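Local coordinates for mitogen-activated protein kinase, putative (Map kinase-like protein) (Leishmania major, PDB 3PG1) that probably binds ATP and transfers phosphate to serine or threonine residues of protein substrates, as expected of a MAP kinase, at residues I14-A19 with I51-N56; N65-S68 with L72-R75; L82-H87 with T354-R359; H135-M140 with E321-P326; V215-A220 with I309-A314. All coordinates share one frame; numbering follows the deposited sequence. Where two conformers were deposited one is given.

Overall arrangement
Contacts 1, 2 and 3 gather in and around the N-terminal lobe of the kinase fold, while contacts 4 and 5 lie in the helical C-terminal lobe. Contacts 2 and 5 are buried and largely apolar; contacts 3 and 4 lie at the surface, where amide, carboxylate and hydroxyl groups join in; contact 1 is partly buried and mixes a salt bridge with an aliphatic pair. Contacts 2 and 3 share helix 70-85, their centres about 17 Å apart, and helix 346-360 forms one side of contact 3 and also packs on Cys73 of contact 2. Contacts 1 and 2 touch through Asn56 and Asn65, whereas contacts 4 and 5 meet where Met140 CE packs on Ala220 O.

Contact 1: residues I14-A19 with I51-N56; sequences IAELHA and IKRVFN
Glu16 and Arg53 meet in a two-pronged salt bridge, while the next residue of the helix, Leu17, rests against Ile51. The bridge is side-on: Arg53 NE lies 2.7 Å from Glu16 OE1 and NH2 lies 2.8 Å from OE2, with the NE bond almost straight at 175°. Each carboxylate oxygen is met on its syn side, and the carboxylate and guanidinium planes are only 19° apart, so the two flat groups lie nearly in one plane. The arginine gets there with CG anti to its backbone N (chi1 -176°) and a chain stretched out to NE, crossing the glutamate at about a right angle. This tight, directional grip belongs to the partly exposed side of the contact. The buried side is looser: Leu17 CD1 and Ile51 CD1 come no nearer than 4.3 Å, and Tyr24 packs on both residues. Aliphatic chains suit that place, since they need no polar partner. The contact lays the N-terminal helix 7-19 on strand 48-54 of the N-lobe sheet, the strand of the kinase VAIK motif that ends in Lys52. Tyr110 OH also hydrogen-bonds Glu16 OE1. With NE, NH2 and Tyr110 all directed at it, the carboxylate is held in rotation as well as position, and its negative charge is probably stabilised.

Contact 2: residues N65-S68 with L72-R75; sequences NILS and LCKR
The carbonyl oxygen of Leu67 accepts a hydrogen bond from His350 NE2, and Cys73 SG approaches the same Leu67 O to 3.5 Å. The thiol arrives there because its SG stands anti to the Cys73 backbone N (chi1 -171°), while Cys73 CB sits 3.7 Å from Ile66 O. The loop is a beta turn, closed by Ser68 N to Asn65 O at 3.1 Å, and a weak bond from Ser68 OG to Asn65 OD1 spans the same ends. It leads from the short strand 64-65 into helix 70-85, the alphaC helix of the kinase N-lobe, whose first turns carry Leu72 and Cys73. Helix 346-360 closes over this site, with Val346, Met349 and Phe353 packing on Cys73, a residue small enough to fit between loop and helix. On the other flank the contact is aliphatic: Ile66 CG2 lies 4.3 Å from Leu72 CB, and both side chains also touch Thr57.

Contact 3: residues L82-H87 with T354-R359; sequences LLNHFH and TAEVER
Asn84 reaches out from helix 70-85 to Glu356 on helix 346-360, and its CB, CG and ND2 all come close to that residue. CB, directed at the opposite helix, already lies 3.6 Å from Glu356 OE1. CG follows at 3.8 Å from the same oxygen. At the tip, ND2 donates to Glu356 OE1 over 3.0 Å, nearly straight at 171° and in the amide plane; the backbone oxygen Glu356 O is also close, 3.1 Å from ND2. The acceptor is used less ideally: OE1 is met on its anti side, 26° out of the carboxylate plane, and the two flat groups stand 76° apart. Helix 70-85 is alphaC of the kinase N-lobe, and helix 346-360 belongs to the C-terminal extension that MAP kinases send back over that lobe, so this small polar bond ties two chain regions far apart in sequence. Glu356 is bent at its second torsion, which swings OE1 over toward Asn84, the two side chains sliding past each other in opposite directions. Its other oxygen, OE2, forms a salt bridge with Arg81 NE, one turn before Asn84 on alphaC. An uncharged amide donor suits the neighbouring position, filling the second oxygen without bringing another charge. Val357, on another face of the helix, packs on Ile97 and Val99.

Contact 4: residues H135-M140 with E321-P326; sequences HIQYFM and ESLFDP
Leu323 lodges against Gln137 and Tyr138 of helix 133-152, the alphaE helix of the kinase C-lobe, where the chain after helix 311-315 runs over the lobe surface toward the C-terminal extension. The first kind of interaction is apolar. Leu323 CD1 does most of the touching: it lies 3.8 Å from Gln137 CG and 3.6 Å from Gln137 CD, meeting the glutamine from CG out to the amide carbon. The first torsion of Gln137 places CG opposite the backbone N, the chain runs out extended from there, and the leucine comes from the opposite direction. A glutamine suits this edge because its methylenes offer carbon to the leucine, and its amide brings a polar group close to Ser322. Tyr138 takes part more lightly, its CD1 at 4.4 Å from Leu323 CD1 in an oblique approach. One turn on, Tyr141 also touches Leu323, so three residues of the helix surround it in part.

The second kind is polar. Ser322 OG lies near the Gln137 amide, 3.0 Å from the atom modelled as OE1, but that amide is probably turned over in the model and the bonding stays unsettled. Further along, the backbone N of Asp325 is hydrogen-bonded to Tyr141 OH, a clear hydrogen bond between the loop and alphaE. On the backbone side, Leu323 CD1 lies 3.8 Å from Tyr138 CA.

Contact 5: residues V215-A220 with I309-A314; sequences VDMWSA and ISTEQA
Met217 packs against Ile309, Thr311 and Ala314 in a buried, apolar contact within the C-lobe of the kinase fold, joining helix 214-229, the central alphaF, to the start of the short helix 311-315. The long, flexible methionine chain can bend to reach several partners from one position. Two deposited conformers of Met217 mean that the positions of its outer atoms hold for one of them only. In that one, the chain turns at both later torsions (chi2 -49°, chi3 -69°), bringing SD to 3.5 Å from Thr311 CG2 and CE to 4.0 Å from Ile309 CG2. Nearer the backbone, Met217 CG lies 3.4 Å from the carbonyl oxygen of Ile309. Thr311 is turned to do two jobs: its methyl CG2 meets the sulfur, while OG1 points aside and hydrogen-bonds His148 ND1 on helix 133-152. Leu144 and Met300 also touch Met217. Just before Met217 on alphaF, buried Asp216 accepts hydrogen bonds from the backbone N of His157 and of Arg158, in the His-Arg-Asp segment of the kinase catalytic loop, so a different side of the same helix turn holds that loop. Ser310 is the N-cap of helix 311-315, its OG accepting from Gln313 N at 3.3 Å. Across the contact, Ala314, small enough to let the thioether in, has CB 3.6 Å from Met217 CE.

Contact 1: residues I14-A19 with I51-N56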
# COMPACT_ATOMS: atom_id res chain seq x y z
N ILE A 14 14.76 -22.63 -8.51
CA ILE A 14 15.81 -22.78 -9.54
C ILE A 14 15.43 -23.90 -10.51
O ILE A 14 15.36 -23.65 -11.72
CB ILE A 14 17.24 -22.95 -8.93
CG1 ILE A 14 17.70 -21.65 -8.23
CG2 ILE A 14 18.27 -23.39 -10.00
CD1 ILE A 14 19.01 -21.74 -7.36
N ALA A 15 15.14 -25.11 -9.98
CA ALA A 15 14.77 -26.30 -10.77
C ALA A 15 13.51 -26.04 -11.62
O ALA A 15 13.53 -26.30 -12.82
CB ALA A 15 14.55 -27.49 -9.85
N GLU A 16 12.44 -25.49 -11.00
CA GLU A 16 11.19 -25.20 -11.72
C GLU A 16 11.39 -24.20 -12.86
O GLU A 16 10.88 -24.43 -13.96
CB GLU A 16 10.09 -24.75 -10.76
CG GLU A 16 9.53 -25.89 -9.93
CD GLU A 16 8.96 -25.51 -8.58
OE1 GLU A 16 8.64 -24.32 -8.36
OE2 GLU A 16 8.80 -26.42 -7.73
N LEU A 17 12.15 -23.11 -12.60
CA LEU A 17 12.44 -22.09 -13.62
C LEU A 17 13.32 -22.67 -14.75
O LEU A 17 13.18 -22.25 -15.90
CB LEU A 17 13.08 -20.83 -13.01
CG LEU A 17 12.16 -19.95 -12.12
CD1 LEU A 17 12.91 -18.74 -11.62
CD2 LEU A 17 10.92 -19.49 -12.86
N HIS A 18 14.19 -23.64 -14.42
CA HIS A 18 15.06 -24.32 -15.40
C HIS A 18 14.23 -25.18 -16.35
O HIS A 18 14.37 -25.04 -17.57
CB HIS A 18 16.17 -25.14 -14.69
CG HIS A 18 17.37 -24.32 -14.31
ND1 HIS A 18 17.53 -23.00 -14.74
CD2 HIS A 18 18.46 -24.68 -13.60
CE1 HIS A 18 18.69 -22.60 -14.25
NE2 HIS A 18 19.29 -23.57 -13.56
N ALA A 19 13.30 -25.99 -15.79
CA ALA A 19 12.34 -26.84 -16.52
C ALA A 19 11.49 -25.99 -17.49
O ALA A 19 11.10 -26.48 -18.55
CB ALA A 19 11.44 -27.56 -15.52
N ILE A 51 11.12 -12.78 -7.18
CA ILE A 51 10.33 -13.88 -7.72
C ILE A 51 9.59 -14.63 -6.61
O ILE A 51 10.21 -15.34 -5.80
CB ILE A 51 11.14 -14.82 -8.66
CG1 ILE A 51 11.82 -14.01 -9.81
CG2 ILE A 51 10.23 -15.93 -9.21
CD1 ILE A 51 13.13 -14.63 -10.36
N LYS A 52 8.26 -14.45 -6.59
CA LYS A 52 7.36 -15.09 -5.64
C LYS A 52 6.82 -16.38 -6.23
O LYS A 52 6.35 -16.40 -7.37
CB LYS A 52 6.22 -14.14 -5.23
CG LYS A 52 5.39 -14.64 -4.05
CD LYS A 52 4.28 -13.65 -3.71
CE LYS A 52 3.20 -14.25 -2.84
NZ LYS A 52 2.09 -13.28 -2.60
N ARG A 53 6.90 -17.46 -5.44
CA ARG A 53 6.44 -18.80 -5.79
C ARG A 53 5.29 -19.18 -4.85
O ARG A 53 5.51 -19.32 -3.65
CB ARG A 53 7.62 -19.79 -5.68
CG ARG A 53 7.34 -21.23 -6.10
CD ARG A 53 8.46 -22.11 -5.57
NE ARG A 53 8.26 -23.53 -5.85
CZ ARG A 53 7.85 -24.43 -4.95
NH1 ARG A 53 7.55 -24.04 -3.71
NH2 ARG A 53 7.74 -25.71 -5.28
N VAL A 54 4.08 -19.33 -5.40
CA VAL A 54 2.86 -19.68 -4.68
C VAL A 54 2.58 -21.17 -4.98
O VAL A 54 2.30 -21.53 -6.13
CB VAL A 54 1.66 -18.78 -5.10
CG1 VAL A 54 0.37 -19.20 -4.40
CG2 VAL A 54 1.95 -17.29 -4.85
N PHE A 55 2.68 -22.02 -3.94
CA PHE A 55 2.44 -23.46 -4.08
C PHE A 55 1.56 -24.02 -2.94
O PHE A 55 0.34 -24.15 -3.13
CB PHE A 55 3.77 -24.23 -4.25
CG PHE A 55 3.70 -25.74 -4.31
CD1 PHE A 55 2.76 -26.39 -5.10
CD2 PHE A 55 4.62 -26.52 -3.61
CE1 PHE A 55 2.71 -27.78 -5.16
CE2 PHE A 55 4.57 -27.92 -3.68
CZ PHE A 55 3.62 -28.54 -4.46
N ASN A 56 2.16 -24.32 -1.78
CA ASN A 56 1.45 -24.91 -0.65
C ASN A 56 1.45 -24.07 0.63
O ASN A 56 2.11 -23.03 0.72
CB ASN A 56 1.94 -26.34 -0.39
CG ASN A 56 1.55 -27.33 -1.47
OD1 ASN A 56 0.73 -27.06 -2.35
ND2 ASN A 56 2.12 -28.52 -1.40

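Contact 2: residues N65-S68 with L72-R75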
# COMPACT_ATOMS: atom_id res chain seq x y z
N ASN A 65 -3.03 -27.12 -1.10
CA ASN A 65 -2.54 -26.50 -2.32
C ASN A 65 -3.37 -25.22 -2.50
O ASN A 65 -4.60 -25.28 -2.54
CB ASN A 65 -2.68 -27.42 -3.53
CG ASN A 65 -2.06 -26.88 -4.81
OD1 ASN A 65 -2.70 -26.85 -5.86
ND2 ASN A 65 -0.80 -26.47 -4.74
N ILE A 66 -2.69 -24.06 -2.54
CA ILE A 66 -3.33 -22.74 -2.67
C ILE A 66 -4.35 -22.68 -3.82
O ILE A 66 -5.54 -22.52 -3.57
CB ILE A 66 -2.30 -21.58 -2.66
CG1 ILE A 66 -1.61 -21.47 -1.28
CG2 ILE A 66 -2.94 -20.26 -3.05
CD1 ILE A 66 -0.13 -21.28 -1.32
N LEU A 67 -3.89 -22.91 -5.06
CA LEU A 67 -4.71 -22.86 -6.26
C LEU A 67 -5.81 -23.94 -6.36
O LEU A 67 -6.68 -23.86 -7.23
CB LEU A 67 -3.84 -22.78 -7.53
CG LEU A 67 -3.47 -21.37 -8.03
CD1 LEU A 67 -2.66 -20.57 -7.00
CD2 LEU A 67 -2.68 -21.44 -9.32
N SER A 68 -5.79 -24.92 -5.43
CA SER A 68 -6.80 -25.98 -5.34
C SER A 68 -7.93 -25.65 -4.36
O SER A 68 -9.04 -26.17 -4.53
CB SER A 68 -6.15 -27.31 -5.01
OG SER A 68 -5.78 -27.95 -6.22
N LEU A 72 -8.60 -19.57 -0.63
CA LEU A 72 -7.20 -19.18 -0.83
C LEU A 72 -6.91 -18.83 -2.29
O LEU A 72 -6.24 -17.82 -2.54
CB LEU A 72 -6.22 -20.24 -0.29
CG LEU A 72 -6.39 -20.64 1.18
CD1 LEU A 72 -5.50 -21.82 1.54
CD2 LEU A 72 -6.17 -19.45 2.12
N CYS A 73 -7.46 -19.62 -3.24
CA CYS A 73 -7.34 -19.40 -4.68
C CYS A 73 -7.90 -18.02 -5.04
O CYS A 73 -7.22 -17.24 -5.72
CB CYS A 73 -8.02 -20.51 -5.48
SG CYS A 73 -7.70 -20.46 -7.26
N LYS A 74 -9.12 -17.70 -4.52
CA LYS A 74 -9.81 -16.42 -4.71
C LYS A 74 -9.01 -15.25 -4.15
O LYS A 74 -8.94 -14.20 -4.80
CB LYS A 74 -11.22 -16.47 -4.08
CG LYS A 74 -12.13 -15.30 -4.47
CD LYS A 74 -13.60 -15.71 -4.56
CE LYS A 74 -14.36 -15.63 -3.26
NZ LYS A 74 -14.72 -14.23 -2.89
N ARG A 75 -8.41 -15.42 -2.96
CA ARG A 75 -7.58 -14.40 -2.31
C ARG A 75 -6.38 -14.04 -3.21
O ARG A 75 -6.13 -12.86 -3.45
CB ARG A 75 -7.11 -14.90 -0.93
CG ARG A 75 -6.03 -14.03 -0.29
CD ARG A 75 -5.48 -14.65 0.98
NE ARG A 75 -5.38 -13.67 2.06
CZ ARG A 75 -6.38 -13.33 2.87
NH1 ARG A 75 -7.58 -13.88 2.72
NH2 ARG A 75 -6.19 -12.43 3.82

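Contact 3: residues L82-H87 with T354-R359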
# COMPACT_ATOMS: atom_id res chain seq x y z
N LEU A 82 -5.51 -7.28 -9.22
CA LEU A 82 -5.23 -5.90 -8.82
C LEU A 82 -3.88 -5.44 -9.30
O LEU A 82 -3.78 -4.32 -9.81
CB LEU A 82 -5.32 -5.74 -7.30
CG LEU A 82 -6.68 -5.33 -6.79
CD1 LEU A 82 -6.77 -5.50 -5.30
CD2 LEU A 82 -7.00 -3.90 -7.21
N LEU A 83 -2.85 -6.32 -9.21
CA LEU A 83 -1.49 -6.00 -9.69
C LEU A 83 -1.47 -5.77 -11.18
O LEU A 83 -0.83 -4.84 -11.66
CB LEU A 83 -0.51 -7.13 -9.37
CG LEU A 83 0.29 -7.04 -8.06
CD1 LEU A 83 1.20 -8.26 -7.92
CD2 LEU A 83 1.13 -5.74 -7.99
N ASN A 84 -2.24 -6.58 -11.89
CA ASN A 84 -2.34 -6.58 -13.34
C ASN A 84 -3.28 -5.53 -13.92
O ASN A 84 -3.26 -5.30 -15.13
CB ASN A 84 -2.71 -7.99 -13.81
CG ASN A 84 -2.16 -8.36 -15.15
OD1 ASN A 84 -1.11 -7.86 -15.58
ND2 ASN A 84 -2.88 -9.21 -15.86
N HIS A 85 -4.07 -4.86 -13.05
CA HIS A 85 -5.02 -3.82 -13.44
C HIS A 85 -4.35 -2.47 -13.79
O HIS A 85 -4.85 -1.73 -14.63
CB HIS A 85 -6.06 -3.64 -12.33
CG HIS A 85 -7.19 -2.74 -12.71
ND1 HIS A 85 -8.19 -3.15 -13.57
CD2 HIS A 85 -7.43 -1.45 -12.35
CE1 HIS A 85 -8.98 -2.11 -13.73
NE2 HIS A 85 -8.56 -1.06 -13.02
N PHE A 86 -3.26 -2.13 -13.11
CA PHE A 86 -2.56 -0.84 -13.30
C PHE A 86 -1.35 -0.97 -14.21
O PHE A 86 -0.70 -2.00 -14.19
CB PHE A 86 -2.13 -0.27 -11.94
CG PHE A 86 -3.34 -0.01 -11.07
CD1 PHE A 86 -4.09 1.15 -11.23
CD2 PHE A 86 -3.78 -0.98 -10.17
CE1 PHE A 86 -5.25 1.35 -10.48
CE2 PHE A 86 -4.95 -0.78 -9.42
CZ PHE A 86 -5.66 0.39 -9.56
N HIS A 87 -1.01 0.11 -14.93
CA HIS A 87 0.17 0.21 -15.79
C HIS A 87 0.59 1.64 -15.65
O HIS A 87 0.35 2.46 -16.53
CB HIS A 87 -0.19 -0.12 -17.25
CG HIS A 87 -0.77 -1.49 -17.39
ND1 HIS A 87 -2.15 -1.69 -17.38
CD2 HIS A 87 -0.16 -2.70 -17.43
CE1 HIS A 87 -2.32 -3.00 -17.45
NE2 HIS A 87 -1.15 -3.65 -17.50
N THR A 354 -5.44 -18.05 -16.35
CA THR A 354 -5.02 -18.24 -17.74
C THR A 354 -5.36 -16.98 -18.55
O THR A 354 -4.52 -16.51 -19.32
CB THR A 354 -5.64 -19.53 -18.33
OG1 THR A 354 -5.43 -20.61 -17.42
CG2 THR A 354 -5.04 -19.90 -19.68
N ALA A 355 -6.56 -16.40 -18.31
CA ALA A 355 -7.03 -15.17 -18.95
C ALA A 355 -6.19 -13.97 -18.49
O ALA A 355 -5.92 -13.07 -19.30
CB ALA A 355 -8.49 -14.93 -18.64
N GLU A 356 -5.76 -13.96 -17.21
CA GLU A 356 -4.92 -12.89 -16.64
C GLU A 356 -3.50 -12.98 -17.18
O GLU A 356 -2.88 -11.94 -17.39
CB GLU A 356 -4.94 -12.90 -15.10
CG GLU A 356 -6.21 -12.33 -14.48
CD GLU A 356 -6.48 -10.86 -14.71
OE1 GLU A 356 -5.51 -10.06 -14.70
OE2 GLU A 356 -7.66 -10.49 -14.88
N VAL A 357 -2.99 -14.21 -17.44
CA VAL A 357 -1.66 -14.45 -18.02
C VAL A 357 -1.69 -14.10 -19.53
O VAL A 357 -0.70 -13.58 -20.06
CB VAL A 357 -1.12 -15.89 -17.70
CG1 VAL A 357 0.15 -16.22 -18.49
CG2 VAL A 357 -0.86 -16.06 -16.21
N GLU A 358 -2.85 -14.33 -20.20
CA GLU A 358 -3.06 -14.04 -21.62
C GLU A 358 -3.06 -12.53 -21.92
O GLU A 358 -2.25 -12.08 -22.73
CB GLU A 358 -4.35 -14.70 -22.14
N ARG A 359 -3.93 -11.75 -21.22
CA ARG A 359 -4.06 -10.29 -21.34
C ARG A 359 -2.73 -9.61 -20.99
O ARG A 359 -2.43 -8.52 -21.50
CB ARG A 359 -5.18 -9.77 -20.43

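Contact 4: residues H135-M140 with E321-P326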
# COMPACT_ATOMS: atom_id res chain seq x y z
N HIS A 135 13.29 17.24 -1.67
CA HIS A 135 13.08 15.79 -1.75
C HIS A 135 11.68 15.47 -1.27
O HIS A 135 11.00 14.63 -1.87
CB HIS A 135 14.09 15.01 -0.87
CG HIS A 135 15.49 14.98 -1.37
ND1 HIS A 135 16.57 15.20 -0.53
CD2 HIS A 135 15.95 14.76 -2.63
CE1 HIS A 135 17.65 15.11 -1.28
NE2 HIS A 135 17.33 14.84 -2.56
N ILE A 136 11.24 16.13 -0.18
CA ILE A 136 9.89 15.88 0.40
C ILE A 136 8.80 16.23 -0.61
O ILE A 136 7.81 15.50 -0.72
CB ILE A 136 9.65 16.58 1.78
CG1 ILE A 136 10.71 16.09 2.81
CG2 ILE A 136 8.18 16.34 2.32
CD1 ILE A 136 10.83 16.90 4.12
N GLN A 137 8.93 17.38 -1.28
CA GLN A 137 7.92 17.82 -2.23
C GLN A 137 7.83 16.81 -3.38
O GLN A 137 6.73 16.43 -3.82
CB GLN A 137 8.27 19.24 -2.74
CG GLN A 137 7.20 19.80 -3.68
CD GLN A 137 7.74 20.82 -4.68
OE1 GLN A 137 7.06 21.77 -5.05
NE2 GLN A 137 8.97 20.66 -5.12
N TYR A 138 8.99 16.38 -3.87
CA TYR A 138 9.06 15.43 -4.99
C TYR A 138 8.43 14.08 -4.61
O TYR A 138 7.57 13.58 -5.35
CB TYR A 138 10.52 15.26 -5.45
CG TYR A 138 10.62 14.42 -6.70
CD1 TYR A 138 10.35 14.97 -7.95
CD2 TYR A 138 10.99 13.08 -6.64
CE1 TYR A 138 10.48 14.21 -9.11
CE2 TYR A 138 11.13 12.31 -7.80
CZ TYR A 138 10.87 12.88 -9.03
OH TYR A 138 10.91 12.13 -10.16
N PHE A 139 8.86 13.48 -3.50
CA PHE A 139 8.32 12.21 -3.01
C PHE A 139 6.83 12.28 -2.80
O PHE A 139 6.10 11.38 -3.22
CB PHE A 139 8.99 11.78 -1.65
CG PHE A 139 10.46 11.38 -1.69
CD1 PHE A 139 11.02 10.85 -2.85
CD2 PHE A 139 11.27 11.55 -0.58
CE1 PHE A 139 12.39 10.50 -2.88
CE2 PHE A 139 12.63 11.20 -0.62
CZ PHE A 139 13.17 10.67 -1.76
N MET A 140 6.35 13.35 -2.12
CA MET A 140 4.91 13.54 -1.85
C MET A 140 4.11 13.66 -3.15
O MET A 140 3.01 13.12 -3.23
CB MET A 140 4.67 14.80 -0.97
CG MET A 140 5.03 14.57 0.53
SD MET A 140 4.31 13.02 1.21
CE MET A 140 2.56 13.28 0.96
N GLU A 321 3.09 23.48 -6.70
CA GLU A 321 3.11 24.40 -7.86
C GLU A 321 4.25 24.20 -8.85
O GLU A 321 3.99 24.14 -10.05
CB GLU A 321 3.02 25.88 -7.46
CG GLU A 321 2.57 26.78 -8.60
CD GLU A 321 2.16 28.18 -8.17
OE1 GLU A 321 1.12 28.33 -7.48
OE2 GLU A 321 2.89 29.13 -8.53
N SER A 322 5.48 24.07 -8.35
CA SER A 322 6.67 23.91 -9.22
C SER A 322 6.76 22.55 -9.93
O SER A 322 7.57 22.39 -10.84
CB SER A 322 7.96 24.17 -8.43
OG SER A 322 8.14 23.16 -7.44
N LEU A 323 5.92 21.58 -9.54
CA LEU A 323 5.98 20.22 -10.09
C LEU A 323 4.74 19.83 -10.85
O LEU A 323 4.80 18.95 -11.72
CB LEU A 323 6.14 19.21 -8.94
CG LEU A 323 7.41 19.30 -8.03
CD1 LEU A 323 7.44 18.10 -7.07
CD2 LEU A 323 8.74 19.31 -8.81
N PHE A 324 3.60 20.41 -10.46
CA PHE A 324 2.30 20.05 -10.97
C PHE A 324 2.11 20.27 -12.44
O PHE A 324 2.47 21.30 -13.00
CB PHE A 324 1.17 20.71 -10.15
CG PHE A 324 -0.23 20.43 -10.65
CD1 PHE A 324 -0.85 19.23 -10.38
CD2 PHE A 324 -0.90 21.37 -11.43
CE1 PHE A 324 -2.14 18.97 -10.86
CE2 PHE A 324 -2.17 21.11 -11.93
CZ PHE A 324 -2.80 19.92 -11.60
N ASP A 325 1.47 19.28 -13.05
CA ASP A 325 1.03 19.35 -14.44
C ASP A 325 -0.35 18.67 -14.46
O ASP A 325 -0.46 17.54 -13.99
CB ASP A 325 1.99 18.61 -15.38
CG ASP A 325 1.70 18.96 -16.82
OD1 ASP A 325 2.63 19.34 -17.52
OD2 ASP A 325 0.55 18.84 -17.24
N PRO A 326 -1.41 19.34 -14.96
CA PRO A 326 -2.74 18.71 -14.99
C PRO A 326 -2.75 17.36 -15.71
O PRO A 326 -3.57 16.54 -15.37
CB PRO A 326 -3.62 19.77 -15.69
CG PRO A 326 -2.66 20.59 -16.47
CD PRO A 326 -1.46 20.70 -15.55

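Contact 5: residues V215-A220 with I309-A314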
# COMPACT_ATOMS: atom_id res chain seq x y z
N VAL A 215 -9.27 7.63 3.71
CA VAL A 215 -8.34 7.08 4.72
C VAL A 215 -6.87 7.19 4.23
O VAL A 215 -5.93 7.37 5.03
CB VAL A 215 -8.68 5.64 5.18
CG1 VAL A 215 -10.09 5.56 5.77
CG2 VAL A 215 -8.44 4.60 4.08
N ASP A 216 -6.67 7.04 2.90
CA ASP A 216 -5.32 7.11 2.32
C ASP A 216 -4.71 8.49 2.42
O ASP A 216 -3.48 8.59 2.51
CB ASP A 216 -5.28 6.62 0.85
CG ASP A 216 -5.60 5.15 0.71
OD1 ASP A 216 -6.00 4.74 -0.41
OD2 ASP A 216 -5.44 4.39 1.71
N MET A 217 -5.56 9.54 2.36
CA MET A 217 -5.12 10.93 2.46
C MET A 217 -4.57 11.20 3.87
O MET A 217 -3.60 11.95 4.01
CB MET A 217 -6.26 11.91 2.07
CG MET A 217 -6.48 12.00 0.56
SD MET A 217 -4.96 12.25 -0.39
CE MET A 217 -4.55 13.92 0.10
N TRP A 218 -5.18 10.57 4.89
CA TRP A 218 -4.72 10.68 6.28
C TRP A 218 -3.33 10.04 6.38
O TRP A 218 -2.43 10.65 6.96
CB TRP A 218 -5.67 9.97 7.27
CG TRP A 218 -5.14 10.06 8.68
CD1 TRP A 218 -4.27 9.20 9.30
CD2 TRP A 218 -5.43 11.08 9.63
NE1 TRP A 218 -4.02 9.63 10.59
CE2 TRP A 218 -4.74 10.77 10.83
CE3 TRP A 218 -6.25 12.23 9.61
CZ2 TRP A 218 -4.78 11.60 11.96
CZ3 TRP A 218 -6.36 13.00 10.75
CH2 TRP A 218 -5.58 12.72 11.90
N SER A 219 -3.17 8.81 5.85
CA SER A 219 -1.87 8.12 5.89
C SER A 219 -0.77 8.93 5.20
O SER A 219 0.37 9.03 5.70
CB SER A 219 -1.95 6.73 5.28
OG SER A 219 -3.04 5.98 5.82
N ALA A 220 -1.11 9.50 4.04
CA ALA A 220 -0.17 10.32 3.28
C ALA A 220 0.29 11.57 4.10
O ALA A 220 1.45 11.93 4.04
CB ALA A 220 -0.81 10.73 1.95
N ILE A 309 -8.93 16.87 2.63
CA ILE A 309 -8.60 17.27 1.26
C ILE A 309 -8.53 16.03 0.33
O ILE A 309 -8.00 15.01 0.74
CB ILE A 309 -7.32 18.15 1.21
CG1 ILE A 309 -7.13 18.84 -0.19
CG2 ILE A 309 -6.05 17.31 1.59
CD1 ILE A 309 -5.97 19.92 -0.21
N SER A 310 -9.11 16.10 -0.87
CA SER A 310 -9.10 15.00 -1.83
C SER A 310 -7.72 14.91 -2.51
O SER A 310 -6.94 15.86 -2.42
CB SER A 310 -10.19 15.21 -2.87
OG SER A 310 -9.90 16.37 -3.63
N THR A 311 -7.40 13.77 -3.18
CA THR A 311 -6.09 13.69 -3.88
C THR A 311 -5.96 14.75 -4.93
O THR A 311 -4.87 15.33 -5.07
CB THR A 311 -5.84 12.35 -4.61
OG1 THR A 311 -6.93 12.14 -5.49
CG2 THR A 311 -5.68 11.22 -3.69
N GLU A 312 -7.04 15.00 -5.70
CA GLU A 312 -6.90 16.02 -6.74
C GLU A 312 -6.64 17.40 -6.14
O GLU A 312 -5.75 18.10 -6.61
CB GLU A 312 -8.10 16.03 -7.72
CG GLU A 312 -8.01 17.21 -8.67
CD GLU A 312 -9.07 17.40 -9.75
OE1 GLU A 312 -10.20 16.88 -9.61
OE2 GLU A 312 -8.80 18.22 -10.64
N GLN A 313 -7.37 17.79 -5.11
CA GLN A 313 -7.16 19.11 -4.52
C GLN A 313 -5.76 19.23 -3.83
O GLN A 313 -5.16 20.32 -3.83
CB GLN A 313 -8.30 19.47 -3.54
CG GLN A 313 -9.66 19.76 -4.23
CD GLN A 313 -9.75 21.22 -4.67
OE1 GLN A 313 -9.10 22.10 -4.10
NE2 GLN A 313 -10.51 21.52 -5.73
N ALA A 314 -5.24 18.12 -3.28
CA ALA A 314 -3.90 18.10 -2.64
C ALA A 314 -2.87 18.29 -3.77
O ALA A 314 -1.97 19.09 -3.64
CB ALA A 314 -3.67 16.76 -1.98